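Local coordinates for putative glycosyl hydrolase (Bacteroides thetaiotaomicron VPI-5482, PDB 3K11), which is a putative glycosyl hydrolase of the family 88 type, probably acting on carbohydrate, with its substrate not established, at residues L201-M206 and N268-T274; L226-V230 and V281-Y286; F233-D238 and K291-Y295; C276-D280 and H338-W344. All coordinates share one frame; numbering follows the deposited sequence. Where two conformers were deposited one is given.

Interaction 1. Residues L201-M206 and N268-T274; sequences LDDMFM and NGWALLT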
loop_
_atom_site.group_PDB
_atom_site.type_symbol
_atom_site.label_atom_id
_atom_site.label_comp_id
_atom_site.label_asym_id
_atom_site.label_seq_id
_atom_site.Cartn_x
_atom_site.Cartn_y
_atom_site.Cartn_z
ATOM N N LEU A 201 -12.197 5.046 19.609
ATOM C CA LEU A 201 -13.132 5.047 18.482
ATOM C C LEU A 201 -14.363 4.207 18.834
ATOM O O LEU A 201 -15.495 4.548 18.453
ATOM C CB LEU A 201 -12.429 4.511 17.230
ATOM C CG LEU A 201 -13.178 4.623 15.934
ATOM C CD1 LEU A 201 -13.576 6.085 15.640
ATOM C CD2 LEU A 201 -12.320 4.001 14.777
ATOM N N ASP A 202 -14.162 3.106 19.577
ATOM C CA ASP A 202 -15.253 2.204 19.941
ATOM C C ASP A 202 -16.366 2.952 20.640
ATOM O O ASP A 202 -17.542 2.582 20.488
ATOM C CB ASP A 202 -14.792 1.099 20.910
ATOM C CG ASP A 202 -13.551 0.329 20.409
ATOM O OD1 ASP A 202 -12.526 0.963 20.190
ATOM O OD2 ASP A 202 -13.615 -0.901 20.182
ATOM N N ASP A 203 -16.038 4.037 21.344
ATOM C CA ASP A 203 -17.055 4.705 22.188
ATOM C C ASP A 203 -18.028 5.531 21.367
ATOM O O ASP A 203 -19.053 5.904 21.867
ATOM C CB ASP A 203 -16.437 5.552 23.268
ATOM C CG ASP A 203 -15.885 4.735 24.431
ATOM O OD1 ASP A 203 -16.367 3.597 24.649
ATOM O OD2 ASP A 203 -15.034 5.274 25.157
HETATM N N MSE A 204 -17.714 5.815 20.095
HETATM C CA MSE A 204 -18.725 6.371 19.211
HETATM C C MSE A 204 -19.957 5.445 19.248
HETATM O O MSE A 204 -21.090 5.884 19.388
HETATM C CB MSE A 204 -18.203 6.526 17.790
HETATM C CG MSE A 204 -17.181 7.646 17.676
HETATM SE SE MSE A 204 -16.625 7.989 15.870
HETATM C CE MSE A 204 -18.161 8.991 15.315
ATOM N N PHE A 205 -19.707 4.145 19.176
ATOM C CA PHE A 205 -20.755 3.127 19.121
ATOM C C PHE A 205 -21.231 2.749 20.497
ATOM O O PHE A 205 -22.415 2.478 20.692
ATOM C CB PHE A 205 -20.272 1.906 18.351
ATOM C CG PHE A 205 -21.298 0.835 18.245
ATOM C CD1 PHE A 205 -22.429 0.992 17.410
ATOM C CD2 PHE A 205 -21.165 -0.305 19.012
ATOM C CE1 PHE A 205 -23.398 -0.000 17.355
ATOM C CE2 PHE A 205 -22.145 -1.300 18.981
ATOM C CZ PHE A 205 -23.250 -1.150 18.140
HETATM N N MSE A 206 -20.336 2.752 21.471
HETATM C CA MSE A 206 -20.789 2.408 22.818
HETATM C C MSE A 206 -21.742 3.453 23.384
HETATM O O MSE A 206 -22.645 3.124 24.159
HETATM C CB MSE A 206 -19.622 2.178 23.775
HETATM C CG MSE A 206 -18.619 1.193 23.327
HETATM SE SE MSE A 206 -19.351 -0.605 22.908
HETATM C CE MSE A 206 -18.023 -1.160 21.480
ATOM N N ASN A 268 -13.300 0.777 13.204
ATOM C CA ASN A 268 -13.781 1.518 12.051
ATOM C C ASN A 268 -15.175 1.069 11.690
ATOM O O ASN A 268 -16.035 1.893 11.368
ATOM C CB ASN A 268 -12.816 1.392 10.865
ATOM C CG ASN A 268 -11.828 2.543 10.843
ATOM O OD1 ASN A 268 -12.087 3.567 10.172
ATOM N ND2 ASN A 268 -10.742 2.442 11.654
ATOM N N GLY A 269 -15.466 -0.224 11.878
ATOM C CA GLY A 269 -16.838 -0.709 11.745
ATOM C C GLY A 269 -17.758 -0.049 12.759
ATOM O O GLY A 269 -18.842 0.409 12.415
ATOM N N TRP A 270 -17.355 0.025 14.008
ATOM C CA TRP A 270 -18.181 0.681 15.005
ATOM C C TRP A 270 -18.508 2.136 14.631
ATOM O O TRP A 270 -19.605 2.586 14.847
ATOM C CB TRP A 270 -17.502 0.651 16.363
ATOM C CG TRP A 270 -17.375 -0.703 17.010
ATOM C CD1 TRP A 270 -16.334 -1.123 17.831
ATOM C CD2 TRP A 270 -18.283 -1.805 16.930
ATOM N NE1 TRP A 270 -16.566 -2.396 18.228
ATOM C CE2 TRP A 270 -17.740 -2.841 17.688
ATOM C CE3 TRP A 270 -19.499 -2.016 16.287
ATOM C CZ2 TRP A 270 -18.355 -4.065 17.816
ATOM C CZ3 TRP A 270 -20.117 -3.252 16.422
ATOM C CH2 TRP A 270 -19.525 -4.261 17.168
ATOM N N ALA A 271 -17.568 2.861 14.033
ATOM C CA ALA A 271 -17.770 4.261 13.634
ATOM C C ALA A 271 -18.756 4.329 12.462
ATOM O O ALA A 271 -19.596 5.232 12.382
ATOM C CB ALA A 271 -16.438 4.896 13.193
ATOM N N LEU A 272 -18.645 3.386 11.534
ATOM C CA LEU A 272 -19.569 3.333 10.375
ATOM C C LEU A 272 -20.977 3.000 10.840
ATOM O O LEU A 272 -21.969 3.598 10.386
ATOM C CB LEU A 272 -19.054 2.301 9.350
ATOM C CG LEU A 272 -19.578 2.457 7.893
ATOM C CD1 LEU A 272 -19.170 3.815 7.239
ATOM C CD2 LEU A 272 -19.128 1.263 7.045
ATOM N N LEU A 273 -21.048 2.062 11.788
ATOM C CA LEU A 273 -22.327 1.625 12.373
ATOM C C LEU A 273 -22.953 2.729 13.191
ATOM O O LEU A 273 -24.184 2.889 13.182
ATOM C CB LEU A 273 -22.123 0.319 13.174
ATOM C CG LEU A 273 -23.319 -0.392 13.795
ATOM C CD1 LEU A 273 -24.483 -0.531 12.891
ATOM C CD2 LEU A 273 -22.883 -1.767 14.326
ATOM N N THR A 274 -22.140 3.489 13.911
ATOM C CA THR A 274 -22.655 4.654 14.652
ATOM C C THR A 274 -23.336 5.652 13.733
ATOM O O THR A 274 -24.436 6.146 14.013
ATOM C CB THR A 274 -21.514 5.380 15.379
ATOM O OG1 THR A 274 -20.943 4.472 16.317
ATOM C CG2 THR A 274 -22.031 6.590 16.148
HETATM O O HOH W 1 -14.670 -3.780 19.768
#
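Phe205 and Trp270 form an offset stack. The Phe205 ring and the six-membered ring of Trp270 have centroids 4.6 Å apart and planes only 8° from parallel. Phe205 CD2 sits 3.6 Å from Trp270 CE3, near the rim of the indole. On the same face of Trp270, CE of Met206 lies over the five-membered ring, 4.1 Å from its centroid, as a CH-pi contact. The Met206 chain bends at chi2 (-56°), which folds the methyl back over the indole.

Apolar contacts extend the interface. Leu273 CD2 meets Phe205 CE1 at 3.5 Å. Ala271 CB takes both Leu201 CD1 and the selenium of Met204, a selenomethionine.

Among the polar groups, Trp270 O accepts twice, from Thr274 N and Thr274 OG1, which reach it from opposite faces of the carbonyl plane. The OG1 bond to Trp270 O is 2.7 Å long. It leaves this hydroxyl oxygen at the edge of the Phe205 ring, 3.3 Å from Phe205 CB. A water accepts from Trp270 NE1 and donates to Asp202 OD2, while Asp202 OD1 bonds His250.

Segments 202-206 and 268-274 of helices 202-217 and 265-281 run in broadly the same direction, at 39°, in the buried heart of the chain. This is consistent with neighbouring helices of the alpha/alpha toroid of six-hairpin glycosidases.

Interaction 2. Residues L226-V230 and V281-Y286; sequences LAEAV and VLPEDY
Leu226 reaches from helix 222-240 into the loop that follows helix 265-281, and its two methyls part company there. CD2 takes the inner side, 3.8 Å from Val281 CG1 and 3.9 Å from Leu282 CD2. The Leu226 and Leu282 side chains lie alongside each other, pointing opposite ways. One helical turn later, Val230 CG2 comes 3.7 Å from the same Leu282 methyl, CD2. With CG1 of Val230 anti to the backbone N (chi1 171°), CG2 lies beside that N and turns to the loop. Leu282 CD2 is thus shared by Leu226 and Val230, and it also lies over one face of the Tyr286 ring. This is the closely packed side, built on the buried Leu226, Val230 and Leu282.

The loop makes a type I beta turn from Pro283 to Tyr286, closed by Tyr286 N bonding Pro283 O. The turn carries the chain round toward helix 289-304 and swings the Tyr286 side chain back onto helix 222-240.

The outer half is looser. Leu226 CD1 meets the ring carbon Pro283 CD at 4.0 Å. Tyr286 CE1 lies 3.9 Å from Leu226 CB, while Tyr286 CE2 meets Val230 CG2. The tyrosine hydroxyl ends beside the exposed Ala227, with OH 3.4 Å from Ala227 CA. Its angle to Ala227 N is too poor for a hydrogen bond, so the approach to the helix here is one of contact. On the solvent side, the exposed Glu284 and Asp285 make no contact with the helix segment. A bound ethanediol lies near Pro283.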
loop_
_atom_site.group_PDB
_atom_site.type_symbol
_atom_site.label_atom_id
_atom_site.label_comp_id
_atom_site.label_asym_id
_atom_site.label_seq_id
_atom_site.Cartn_x
_atom_site.Cartn_y
_atom_site.Cartn_z
ATOM N N LEU A 226 -31.130 14.449 20.727
ATOM C CA LEU A 226 -30.663 14.598 19.339
ATOM C C LEU A 226 -29.430 15.480 19.277
ATOM O O LEU A 226 -28.493 15.163 18.600
ATOM C CB LEU A 226 -31.778 15.183 18.427
ATOM C CG LEU A 226 -33.007 14.336 18.072
ATOM C CD1 LEU A 226 -34.091 15.185 17.317
ATOM C CD2 LEU A 226 -32.654 13.067 17.259
ATOM N N ALA A 227 -29.439 16.595 19.996
ATOM C CA ALA A 227 -28.323 17.493 19.955
ATOM C C ALA A 227 -27.097 16.879 20.573
ATOM O O ALA A 227 -26.006 17.063 20.056
ATOM C CB ALA A 227 -28.662 18.847 20.600
ATOM N N GLU A 228 -27.253 16.167 21.696
ATOM C CA GLU A 228 -26.084 15.540 22.349
ATOM C C GLU A 228 -25.512 14.431 21.499
ATOM O O GLU A 228 -24.288 14.325 21.370
ATOM C CB GLU A 228 -26.456 15.028 23.728
ATOM C CG GLU A 228 -25.278 14.451 24.542
ATOM C CD GLU A 228 -24.208 15.478 24.875
ATOM O OE1 GLU A 228 -24.458 16.707 24.746
ATOM O OE2 GLU A 228 -23.118 15.046 25.292
ATOM N N ALA A 229 -26.372 13.633 20.873
ATOM C CA ALA A 229 -25.882 12.579 19.956
ATOM C C ALA A 229 -25.031 13.146 18.822
ATOM O O ALA A 229 -23.922 12.657 18.519
ATOM C CB ALA A 229 -27.066 11.762 19.426
ATOM N N VAL A 230 -25.526 14.216 18.204
ATOM C CA VAL A 230 -24.772 14.906 17.147
ATOM C C VAL A 230 -23.453 15.536 17.648
ATOM O O VAL A 230 -22.403 15.443 17.002
ATOM C CB VAL A 230 -25.662 15.940 16.425
ATOM C CG1 VAL A 230 -24.853 16.830 15.458
ATOM C CG2 VAL A 230 -26.770 15.178 15.625
ATOM N N VAL A 281 -32.068 7.795 13.105
ATOM C CA VAL A 281 -32.901 8.543 14.080
ATOM C C VAL A 281 -33.109 10.008 13.683
ATOM O O VAL A 281 -34.194 10.568 13.850
ATOM C CB VAL A 281 -32.261 8.467 15.469
ATOM C CG1 VAL A 281 -33.000 9.317 16.459
ATOM C CG2 VAL A 281 -32.212 7.001 15.988
ATOM N N LEU A 282 -32.069 10.660 13.170
ATOM C CA LEU A 282 -32.166 12.081 12.872
ATOM C C LEU A 282 -33.261 12.376 11.867
ATOM O O LEU A 282 -33.313 11.737 10.824
ATOM C CB LEU A 282 -30.876 12.645 12.244
ATOM C CG LEU A 282 -29.623 12.698 13.117
ATOM C CD1 LEU A 282 -28.468 13.313 12.328
ATOM C CD2 LEU A 282 -29.900 13.466 14.480
ATOM N N PRO A 283 -34.068 13.401 12.142
ATOM C CA PRO A 283 -34.990 13.935 11.136
ATOM C C PRO A 283 -34.229 14.272 9.887
ATOM O O PRO A 283 -33.085 14.684 9.975
ATOM C CB PRO A 283 -35.523 15.202 11.797
ATOM C CG PRO A 283 -35.437 14.924 13.258
ATOM C CD PRO A 283 -34.203 14.086 13.442
ATOM N N GLU A 284 -34.859 14.152 8.722
ATOM C CA GLU A 284 -34.127 14.395 7.496
ATOM C C GLU A 284 -33.764 15.855 7.304
ATOM O O GLU A 284 -32.825 16.135 6.594
ATOM C CB GLU A 284 -34.904 13.897 6.300
ATOM C CG GLU A 284 -35.102 12.396 6.399
ATOM C CD GLU A 284 -35.038 11.700 5.065
ATOM O OE1 GLU A 284 -35.512 12.283 4.063
ATOM O OE2 GLU A 284 -34.521 10.560 5.034
ATOM N N ASP A 285 -34.454 16.736 8.030
ATOM C CA ASP A 285 -34.156 18.169 8.009
ATOM C C ASP A 285 -33.387 18.647 9.246
ATOM O O ASP A 285 -33.314 19.861 9.483
ATOM C CB ASP A 285 -35.437 18.958 7.797
ATOM C CG ASP A 285 -36.407 18.837 8.944
ATOM O OD1 ASP A 285 -36.188 18.026 9.880
ATOM O OD2 ASP A 285 -37.429 19.587 8.921
ATOM N N TYR A 286 -32.777 17.723 9.986
ATOM C CA TYR A 286 -32.050 18.104 11.175
ATOM C C TYR A 286 -30.911 19.018 10.733
ATOM O O TYR A 286 -30.196 18.691 9.769
ATOM C CB TYR A 286 -31.567 16.894 11.956
ATOM C CG TYR A 286 -31.121 17.299 13.338
ATOM C CD1 TYR A 286 -32.040 17.502 14.325
ATOM C CD2 TYR A 286 -29.780 17.494 13.635
ATOM C CE1 TYR A 286 -31.674 17.923 15.597
ATOM C CE2 TYR A 286 -29.380 17.900 14.929
ATOM C CZ TYR A 286 -30.338 18.122 15.897
ATOM O OH TYR A 286 -30.036 18.546 17.182
#

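Interaction 3. Residues F233-D238 and K291-Y295; sequences FLQFAD and KVMDY
Ala237 lies under the ring of Tyr295, and its backbone N is held by Phe233 O at 2.9 Å. This is an ordinary helical bond of helix 222-240. Ala237 CB stands over the centre of the Tyr295 ring, 3.6 Å from the centroid and 13° off the normal, a CH-pi contact. At the edge of the same ring, Leu234 CD2 is 3.9 Å from Tyr295 CE2.

Phe233 has a similar pair of neighbours from helix 289-304. Val292 CG1 lies over one face of the Phe233 ring, 4.3 Å from its centroid. Tyr295 CB comes in the ring plane, 3.8 Å from Phe233 CE1. The Phe233 ring is put there by a first torsion of -171°, with CG opposite the backbone N. Without the ring, as with an alanine at Tyr295, the Ala237 methyl is likely to lose its aromatic cover and a gap to open beside Leu234.

Toward the outside, Lys291 CB touches Leu234 CD2. Phe241 also meets the Tyr295 ring edge to face. The axes of segments 233-238 and 291-295 approach to 11.0 Å, at 41°, so side chains bridge the gap. Cohesion rests on ring faces and methyl groups, with no polar bond between the two segments.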
loop_
_atom_site.group_PDB
_atom_site.type_symbol
_atom_site.label_atom_id
_atom_site.label_comp_id
_atom_site.label_asym_id
_atom_site.label_seq_id
_atom_site.Cartn_x
_atom_site.Cartn_y
_atom_site.Cartn_z
ATOM N N PHE A 233 -20.977 12.901 18.127
ATOM C CA PHE A 233 -20.476 12.411 16.822
ATOM C C PHE A 233 -19.422 13.343 16.268
ATOM O O PHE A 233 -18.355 12.917 15.853
ATOM C CB PHE A 233 -21.617 12.253 15.825
ATOM C CG PHE A 233 -21.204 11.563 14.543
ATOM C CD1 PHE A 233 -20.650 12.283 13.470
ATOM C CD2 PHE A 233 -21.378 10.207 14.388
ATOM C CE1 PHE A 233 -20.250 11.643 12.316
ATOM C CE2 PHE A 233 -20.930 9.547 13.176
ATOM C CZ PHE A 233 -20.379 10.260 12.185
ATOM N N LEU A 234 -19.719 14.637 16.249
ATOM C CA LEU A 234 -18.829 15.564 15.573
ATOM C C LEU A 234 -17.571 15.855 16.381
ATOM O O LEU A 234 -16.481 16.079 15.821
ATOM C CB LEU A 234 -19.591 16.847 15.279
ATOM C CG LEU A 234 -20.779 16.799 14.303
ATOM C CD1 LEU A 234 -21.443 18.167 14.287
ATOM C CD2 LEU A 234 -20.354 16.359 12.854
ATOM N N GLN A 235 -17.682 15.808 17.693
ATOM C CA GLN A 235 -16.495 16.032 18.570
ATOM C C GLN A 235 -15.515 14.866 18.484
ATOM O O GLN A 235 -14.298 15.061 18.564
ATOM C CB GLN A 235 -16.959 16.328 20.012
ATOM C CG GLN A 235 -17.486 17.757 20.139
ATOM C CD GLN A 235 -17.940 18.183 21.515
ATOM O OE1 GLN A 235 -18.387 19.329 21.661
ATOM N NE2 GLN A 235 -17.864 17.301 22.516
ATOM N N PHE A 236 -16.040 13.629 18.391
ATOM C CA PHE A 236 -15.214 12.463 18.089
ATOM C C PHE A 236 -14.619 12.612 16.684
ATOM O O PHE A 236 -13.420 12.480 16.477
ATOM C CB PHE A 236 -16.015 11.142 18.103
ATOM C CG PHE A 236 -16.139 10.483 19.456
ATOM C CD1 PHE A 236 -15.149 9.669 19.928
ATOM C CD2 PHE A 236 -17.287 10.603 20.214
ATOM C CE1 PHE A 236 -15.258 9.027 21.160
ATOM C CE2 PHE A 236 -17.387 9.959 21.469
ATOM C CZ PHE A 236 -16.372 9.185 21.926
ATOM N N ALA A 237 -15.468 12.816 15.695
ATOM C CA ALA A 237 -14.971 12.782 14.293
ATOM C C ALA A 237 -13.926 13.853 14.005
ATOM O O ALA A 237 -12.994 13.569 13.285
ATOM C CB ALA A 237 -16.150 12.818 13.268
ATOM N N ASP A 238 -14.073 15.045 14.595
ATOM C CA ASP A 238 -13.093 16.144 14.430
ATOM C C ASP A 238 -11.696 15.647 14.689
ATOM O O ASP A 238 -10.761 15.855 13.891
ATOM C CB ASP A 238 -13.381 17.280 15.419
ATOM C CG ASP A 238 -12.419 18.461 15.265
ATOM O OD1 ASP A 238 -12.293 18.927 14.109
ATOM O OD2 ASP A 238 -11.783 18.865 16.276
ATOM N N LYS A 291 -23.547 17.506 7.945
ATOM C CA LYS A 291 -22.195 17.257 8.432
ATOM C C LYS A 291 -21.988 15.803 8.807
ATOM O O LYS A 291 -20.904 15.243 8.606
ATOM C CB LYS A 291 -21.899 18.136 9.648
ATOM C CG LYS A 291 -21.596 19.571 9.291
ATOM C CD LYS A 291 -21.054 20.326 10.477
ATOM C CE LYS A 291 -20.732 21.749 10.086
ATOM N NZ LYS A 291 -20.329 22.507 11.321
ATOM N N VAL A 292 -23.015 15.208 9.396
ATOM C CA VAL A 292 -22.962 13.793 9.747
ATOM C C VAL A 292 -22.971 12.944 8.487
ATOM O O VAL A 292 -22.183 11.989 8.357
ATOM C CB VAL A 292 -24.152 13.383 10.634
ATOM C CG1 VAL A 292 -24.181 11.869 10.895
ATOM C CG2 VAL A 292 -24.093 14.120 11.958
HETATM N N MSE A 293 -23.829 13.303 7.550
HETATM C CA MSE A 293 -23.889 12.563 6.285
HETATM C C MSE A 293 -22.607 12.658 5.477
HETATM O O MSE A 293 -22.141 11.688 4.864
HETATM C CB MSE A 293 -25.102 13.023 5.471
HETATM C CG MSE A 293 -25.281 12.308 4.163
HETATM SE SE MSE A 293 -25.621 10.391 4.271
HETATM C CE MSE A 293 -27.390 10.462 4.844
ATOM N N ASP A 294 -22.037 13.838 5.417
ATOM C CA ASP A 294 -20.733 14.019 4.789
ATOM C C ASP A 294 -19.636 13.138 5.412
ATOM O O ASP A 294 -18.843 12.549 4.684
ATOM C CB ASP A 294 -20.300 15.481 4.874
ATOM C CG ASP A 294 -21.092 16.398 3.935
ATOM O OD1 ASP A 294 -21.872 15.910 3.079
ATOM O OD2 ASP A 294 -20.936 17.623 4.092
ATOM N N TYR A 295 -19.586 13.069 6.738
ATOM C CA TYR A 295 -18.656 12.175 7.415
ATOM C C TYR A 295 -18.912 10.740 7.056
ATOM O O TYR A 295 -17.972 9.975 6.777
ATOM C CB TYR A 295 -18.721 12.306 8.942
ATOM C CG TYR A 295 -17.750 13.306 9.500
ATOM C CD1 TYR A 295 -16.391 13.119 9.375
ATOM C CD2 TYR A 295 -18.207 14.432 10.204
ATOM C CE1 TYR A 295 -15.494 14.023 9.885
ATOM C CE2 TYR A 295 -17.290 15.323 10.752
ATOM C CZ TYR A 295 -15.940 15.108 10.562
ATOM O OH TYR A 295 -15.049 15.996 11.107
#

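Interaction 4. Residues C276-D280 and H338-W344; sequences CELLD and HAINKGW
Asp280 and His338 share a short, nearly straight hydrogen bond. His338 NE2 donates to Asp280 OD1 at 2.6 Å, with an N-H...O angle of 174°. The acceptor uses its syn lone pair and lies in the imidazole plane, while the carboxylate plane is turned 79° from the ring. His338 ND1 bonds Glu409, so a carboxylate holds each ring nitrogen, which probably fixes the rotation of the ring.

Lys342 bends at chi2 and chi3 and brings NZ back to Asp280 OD1 as a long salt bridge of 3.8 Å. Water also links them: one molecule donates to Asp280 O at 2.7 Å and accepts from Lys342 NZ at 2.9 Å. An asparagine in place of Asp280 would probably leave Lys342 without its partner charge and weaken the grip on His338.

Helix 326-342 ends in a Schellman motif. Gly343 takes a positive phi (83°), and the chain turns to place Trp344 against helix 265-281. The indole is sandwiched between Lys342 CB on one face and Leu279 CD1 on the other. Its CH2 meets Leu279 CB at 3.5 Å. Cys276 SG approaches the edge of the six-membered ring, 4.1 Å from Trp344 CZ3, and Cys276 CB touches His338 CD2.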
loop_
_atom_site.group_PDB
_atom_site.type_symbol
_atom_site.label_atom_id
_atom_site.label_comp_id
_atom_site.label_asym_id
_atom_site.label_seq_id
_atom_site.Cartn_x
_atom_site.Cartn_y
_atom_site.Cartn_z
ATOM N N CYS A 276 -24.737 4.993 10.867
ATOM C CA CYS A 276 -26.018 4.379 10.497
ATOM C C CYS A 276 -27.048 4.481 11.606
ATOM O O CYS A 276 -28.176 4.843 11.333
ATOM C CB CYS A 276 -25.829 2.899 10.120
ATOM S SG CYS A 276 -24.890 2.640 8.587
ATOM N N GLU A 277 -26.672 4.169 12.849
ATOM C CA GLU A 277 -27.619 4.261 13.945
ATOM C C GLU A 277 -28.152 5.678 14.160
ATOM O O GLU A 277 -29.348 5.884 14.452
ATOM C CB GLU A 277 -26.985 3.753 15.216
ATOM C CG GLU A 277 -26.682 2.241 15.239
ATOM C CD GLU A 277 -27.896 1.395 15.444
ATOM O OE1 GLU A 277 -28.524 1.028 14.442
ATOM O OE2 GLU A 277 -28.157 1.007 16.601
ATOM N N LEU A 278 -27.265 6.658 14.039
ATOM C CA LEU A 278 -27.618 8.074 14.191
ATOM C C LEU A 278 -28.458 8.567 13.032
ATOM O O LEU A 278 -29.481 9.210 13.235
ATOM C CB LEU A 278 -26.343 8.913 14.355
ATOM C CG LEU A 278 -26.494 10.413 14.564
ATOM C CD1 LEU A 278 -27.421 10.695 15.721
ATOM C CD2 LEU A 278 -25.108 11.091 14.755
ATOM N N LEU A 279 -28.051 8.232 11.811
ATOM C CA LEU A 279 -28.831 8.612 10.644
ATOM C C LEU A 279 -30.224 7.925 10.553
ATOM O O LEU A 279 -31.169 8.449 9.921
ATOM C CB LEU A 279 -27.993 8.465 9.372
ATOM C CG LEU A 279 -26.860 9.447 9.196
ATOM C CD1 LEU A 279 -25.943 8.936 8.134
ATOM C CD2 LEU A 279 -27.350 10.887 8.902
ATOM N N ASP A 280 -30.374 6.769 11.214
ATOM C CA ASP A 280 -31.689 6.152 11.347
ATOM C C ASP A 280 -32.615 6.990 12.201
ATOM O O ASP A 280 -33.823 6.897 12.076
ATOM C CB ASP A 280 -31.564 4.775 12.009
ATOM C CG ASP A 280 -31.062 3.685 11.052
ATOM O OD1 ASP A 280 -31.065 3.873 9.801
ATOM O OD2 ASP A 280 -30.695 2.586 11.579
ATOM N N HIS A 338 -27.410 -1.416 4.300
ATOM C CA HIS A 338 -28.368 -0.509 4.950
ATOM C C HIS A 338 -28.426 0.857 4.240
ATOM O O HIS A 338 -29.505 1.385 3.957
ATOM C CB HIS A 338 -27.978 -0.300 6.400
ATOM C CG HIS A 338 -29.004 0.427 7.200
ATOM N ND1 HIS A 338 -30.262 -0.099 7.414
ATOM C CD2 HIS A 338 -28.967 1.619 7.852
ATOM C CE1 HIS A 338 -30.972 0.763 8.132
ATOM N NE2 HIS A 338 -30.204 1.800 8.434
ATOM N N ALA A 339 -27.237 1.392 3.954
ATOM C CA ALA A 339 -27.102 2.705 3.317
ATOM C C ALA A 339 -27.698 2.663 1.905
ATOM O O ALA A 339 -28.289 3.637 1.466
ATOM C CB ALA A 339 -25.628 3.143 3.254
ATOM N N ILE A 340 -27.547 1.539 1.199
ATOM C CA ILE A 340 -28.182 1.405 -0.112
ATOM C C ILE A 340 -29.693 1.352 0.052
ATOM O O ILE A 340 -30.433 2.086 -0.661
ATOM C CB ILE A 340 -27.727 0.131 -0.882
ATOM C CG1 ILE A 340 -26.226 0.209 -1.234
ATOM C CG2 ILE A 340 -28.549 -0.021 -2.183
ATOM C CD1 ILE A 340 -25.556 -1.186 -1.569
ATOM N N ASN A 341 -30.144 0.520 0.990
ATOM C CA ASN A 341 -31.580 0.386 1.264
ATOM C C ASN A 341 -32.197 1.713 1.665
ATOM O O ASN A 341 -33.354 1.985 1.300
ATOM C CB ASN A 341 -31.833 -0.650 2.352
ATOM C CG ASN A 341 -31.545 -2.078 1.895
ATOM O OD1 ASN A 341 -31.644 -2.387 0.699
ATOM N ND2 ASN A 341 -31.292 -2.961 2.855
ATOM N N LYS A 342 -31.457 2.524 2.424
ATOM C CA LYS A 342 -31.952 3.838 2.882
ATOM C C LYS A 342 -31.855 4.941 1.866
ATOM O O LYS A 342 -32.386 6.005 2.090
ATOM C CB LYS A 342 -31.222 4.285 4.168
ATOM C CG LYS A 342 -31.473 3.398 5.337
ATOM C CD LYS A 342 -32.866 3.604 5.995
ATOM C CE LYS A 342 -32.905 4.774 6.911
ATOM N NZ LYS A 342 -34.133 4.715 7.757
ATOM N N GLY A 343 -31.191 4.708 0.751
ATOM C CA GLY A 343 -30.999 5.719 -0.274
ATOM C C GLY A 343 -29.842 6.652 0.008
ATOM O O GLY A 343 -29.767 7.698 -0.615
ATOM N N TRP A 344 -28.951 6.305 0.944
ATOM C CA TRP A 344 -27.815 7.167 1.299
ATOM C C TRP A 344 -26.617 7.041 0.367
ATOM O O TRP A 344 -25.890 8.011 0.155
ATOM C CB TRP A 344 -27.337 6.874 2.710
ATOM C CG TRP A 344 -28.376 7.006 3.749
ATOM C CD1 TRP A 344 -29.503 7.732 3.720
ATOM C CD2 TRP A 344 -28.315 6.412 5.052
ATOM N NE1 TRP A 344 -30.180 7.607 4.914
ATOM C CE2 TRP A 344 -29.463 6.786 5.738
ATOM C CE3 TRP A 344 -27.399 5.577 5.679
ATOM C CZ2 TRP A 344 -29.708 6.376 7.029
ATOM C CZ3 TRP A 344 -27.644 5.145 6.966
ATOM C CH2 TRP A 344 -28.803 5.525 7.619
HETATM O O HOH W 2 -33.382 7.722 8.341
HETATM O O HOH W 3 -35.071 5.230 10.400
#

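The four interactions tie together helices 202-217, 222-240, 265-281, 289-304 and 326-342, and the loop between helices 265-281 and 289-304, all within the family 88 range. Their centres lie 12 to 17 Å apart. Interactions 1 and 4 use successive parts of helix 265-281, and 4 opens after 1 closes. Interactions 2 and 3 use successive parts of helix 222-240. Both cross interactions 1 and 4 along the chain, and each other. Met204 of interaction 1 packs on Phe233 and Phe236 of interaction 3. Met293 of interaction 3 touches Trp344 of interaction 4, and Ala229 of interaction 2 meets Leu278 of interaction 4. This interleaving is consistent with neighbouring hairpins of an alpha/alpha toroid.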